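Local coordinates for putative type VI secretion protein (Escherichia coli, PDB 6SKI), which is a type VI secretion phospholipase effector, loaded onto the VgrG spike and probably hydrolysing membrane phospholipids of target cells, at residues K223-G227 against D228-G232. Numbering follows the deposited sequence.
Sequences KGLRG and DFYDG
Leu225 and Asp228 close a tight turn where helix 215-225 ends. The backbone N of Asp228 donates a hydrogen bond to Leu225 O, 3.2 Å long and fairly straight at 161° about the hydrogen. Arg226 is the first residue to leave helical geometry and has positive phi. Gly227 follows with backbone angles at which a CB would press against the preceding carbonyl O.

The Asp228 side chain folds back over the turn. Its CG lies beside its own backbone N (chi1 -70°), which lays the face of the carboxylate over Leu225 O. Both groups are acceptors, so no hydrogen bond forms between them. The partner of OD1 lies outside this turn: a basic side chain of another protein's chain, which forms a salt bridge with it. The guanidinium of Arg226 does not pair with this carboxylate: Arg226 NH1 stays 5.9 Å from Asp228 OD2.

Apolar contact is made on the inner side of the loop. Leu225 CD1 meets Tyr230 CD1 at 3.5 Å, approaching the ring obliquely. Leu225 CD1 also touches Tyr230 CB at 3.8 Å. Tyr230 CG lies between its backbone N and carbonyl carbon (chi1 57°), which turns the ring back toward the helix end. Its OH is hydrogen-bonded to Pro234 O. Leu225 CB packs against Asp228 CB at 3.9 Å. Leu225 also rests on Leu172 and Met176 of helix 156-178 and on Ile186 of strand 184-195.

The arrangement is a type I' beta turn from Leu225 to Asp228. It ends a helix and starts the loop to strand 237-243, a helix-to-strand connection in the alpha/beta-hydrolase-like catalytic domain.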
ATOM      1  N   LYS A 223      24.292  -3.442  -7.814  1.00 51.84           N
ATOM      2  CA  LYS A 223      24.461  -4.531  -6.864  1.00 51.84           C
ATOM      3  C   LYS A 223      23.586  -5.733  -7.189  1.00 51.84           C
ATOM      4  O   LYS A 223      23.813  -6.815  -6.638  1.00 51.84           O
ATOM      5  CB  LYS A 223      24.163  -4.015  -5.453  1.00 51.84           C
ATOM      6  CG  LYS A 223      24.456  -4.986  -4.329  1.00 51.84           C
ATOM      7  CD  LYS A 223      24.171  -4.362  -2.978  1.00 51.84           C
ATOM      8  CE  LYS A 223      24.284  -5.388  -1.868  1.00 51.84           C
ATOM      9  NZ  LYS A 223      23.430  -6.576  -2.128  1.00 51.84           N
ATOM     10  N   GLY A 224      22.621  -5.586  -8.090  1.00 52.82           N
ATOM     11  CA  GLY A 224      21.818  -6.716  -8.506  1.00 52.82           C
ATOM     12  C   GLY A 224      22.345  -7.295  -9.797  1.00 52.82           C
ATOM     13  O   GLY A 224      22.374  -8.515  -9.979  1.00 52.82           O
ATOM     14  N   LEU A 225      22.778  -6.423 -10.703  1.00 55.38           N
ATOM     15  CA  LEU A 225      23.467  -6.866 -11.904  1.00 55.38           C
ATOM     16  C   LEU A 225      24.910  -7.261 -11.633  1.00 55.38           C
ATOM     17  O   LEU A 225      25.572  -7.776 -12.538  1.00 55.38           O
ATOM     18  CB  LEU A 225      23.423  -5.771 -12.968  1.00 55.38           C
ATOM     19  CG  LEU A 225      22.037  -5.511 -13.554  1.00 55.38           C
ATOM     20  CD1 LEU A 225      22.138  -4.692 -14.825  1.00 55.38           C
ATOM     21  CD2 LEU A 225      21.318  -6.819 -13.811  1.00 55.38           C
ATOM     22  N   ARG A 226      25.400  -7.034 -10.413  1.00 62.63           N
ATOM     23  CA  ARG A 226      26.758  -7.399 -10.015  1.00 62.63           C
ATOM     24  C   ARG A 226      27.798  -6.734 -10.912  1.00 62.63           C
ATOM     25  O   ARG A 226      28.765  -7.360 -11.346  1.00 62.63           O
ATOM     26  CB  ARG A 226      26.939  -8.916 -10.001  1.00 62.63           C
ATOM     27  CG  ARG A 226      26.424  -9.579  -8.740  1.00 62.63           C
ATOM     28  CD  ARG A 226      26.773 -11.049  -8.721  1.00 62.63           C
ATOM     29  NE  ARG A 226      26.755 -11.623 -10.062  1.00 62.63           N
ATOM     30  CZ  ARG A 226      27.462 -12.686 -10.425  1.00 62.63           C
ATOM     31  NH1 ARG A 226      27.385 -13.142 -11.667  1.00 62.63           N
ATOM     32  NH2 ARG A 226      28.249 -13.291  -9.547  1.00 62.63           N
ATOM     33  N   GLY A 227      27.592  -5.451 -11.199  1.00 60.33           N
ATOM     34  CA  GLY A 227      28.523  -4.683 -11.987  1.00 60.33           C
ATOM     35  C   GLY A 227      28.297  -4.730 -13.481  1.00 60.33           C
ATOM     36  O   GLY A 227      28.973  -3.997 -14.213  1.00 60.33           O
ATOM     37  N   ASP A 228      27.379  -5.567 -13.956  1.00 58.73           N
ATOM     38  CA  ASP A 228      27.128  -5.669 -15.386  1.00 58.73           C
ATOM     39  C   ASP A 228      26.681  -4.329 -15.954  1.00 58.73           C
ATOM     40  O   ASP A 228      26.014  -3.534 -15.287  1.00 58.73           O
ATOM     41  CB  ASP A 228      26.067  -6.729 -15.669  1.00 58.73           C
ATOM     42  CG  ASP A 228      26.559  -8.131 -15.399  1.00 58.73           C
ATOM     43  OD1 ASP A 228      27.724  -8.279 -14.977  1.00 58.73           O
ATOM     44  OD2 ASP A 228      25.783  -9.085 -15.607  1.00 58.73           O
ATOM     45  N   PHE A 229      27.060  -4.084 -17.202  1.00 53.50           N
ATOM     46  CA  PHE A 229      26.674  -2.851 -17.869  1.00 53.50           C
ATOM     47  C   PHE A 229      25.192  -2.871 -18.212  1.00 53.50           C
ATOM     48  O   PHE A 229      24.677  -3.850 -18.759  1.00 53.50           O
ATOM     49  CB  PHE A 229      27.498  -2.661 -19.140  1.00 53.50           C
ATOM     50  CG  PHE A 229      27.021  -1.537 -20.004  1.00 53.50           C
ATOM     51  CD1 PHE A 229      26.502  -1.786 -21.256  1.00 53.50           C
ATOM     52  CD2 PHE A 229      27.106  -0.229 -19.570  1.00 53.50           C
ATOM     53  CE1 PHE A 229      26.059  -0.759 -22.051  1.00 53.50           C
ATOM     54  CE2 PHE A 229      26.667   0.804 -20.365  1.00 53.50           C
ATOM     55  CZ  PHE A 229      26.143   0.538 -21.606  1.00 53.50           C
ATOM     56  N   TYR A 230      24.500  -1.785 -17.882  1.00 50.63           N
ATOM     57  CA  TYR A 230      23.132  -1.581 -18.334  1.00 50.63           C
ATOM     58  C   TYR A 230      23.019  -0.180 -18.908  1.00 50.63           C
ATOM     59  O   TYR A 230      23.510   0.781 -18.311  1.00 50.63           O
ATOM     60  CB  TYR A 230      22.111  -1.789 -17.208  1.00 50.63           C
ATOM     61  CG  TYR A 230      22.291  -0.922 -15.984  1.00 50.63           C
ATOM     62  CD1 TYR A 230      23.101  -1.326 -14.938  1.00 50.63           C
ATOM     63  CD2 TYR A 230      21.613   0.280 -15.858  1.00 50.63           C
ATOM     64  CE1 TYR A 230      23.253  -0.548 -13.816  1.00 50.63           C
ATOM     65  CE2 TYR A 230      21.758   1.062 -14.741  1.00 50.63           C
ATOM     66  CZ  TYR A 230      22.578   0.644 -13.723  1.00 50.63           C
ATOM     67  OH  TYR A 230      22.725   1.428 -12.605  1.00 50.63           O
ATOM     68  N   ASP A 231      22.387  -0.071 -20.070  1.00 53.37           N
ATOM     69  CA  ASP A 231      22.235   1.210 -20.733  1.00 53.37           C
ATOM     70  C   ASP A 231      21.045   1.963 -20.143  1.00 53.37           C
ATOM     71  O   ASP A 231      20.343   1.476 -19.254  1.00 53.37           O
ATOM     72  CB  ASP A 231      22.079   1.005 -22.236  1.00 53.37           C
ATOM     73  CG  ASP A 231      22.610   2.167 -23.040  1.00 53.37           C
ATOM     74  OD1 ASP A 231      23.484   2.893 -22.527  1.00 53.37           O
ATOM     75  OD2 ASP A 231      22.159   2.353 -24.187  1.00 53.37           O
ATOM     76  N   GLY A 232      20.815   3.173 -20.636  1.00 51.45           N
ATOM     77  CA  GLY A 232      19.710   3.970 -20.153  1.00 51.45           C
ATOM     78  C   GLY A 232      20.080   4.777 -18.930  1.00 51.45           C
ATOM     79  O   GLY A 232      21.232   4.831 -18.491  1.00 51.45           O
TER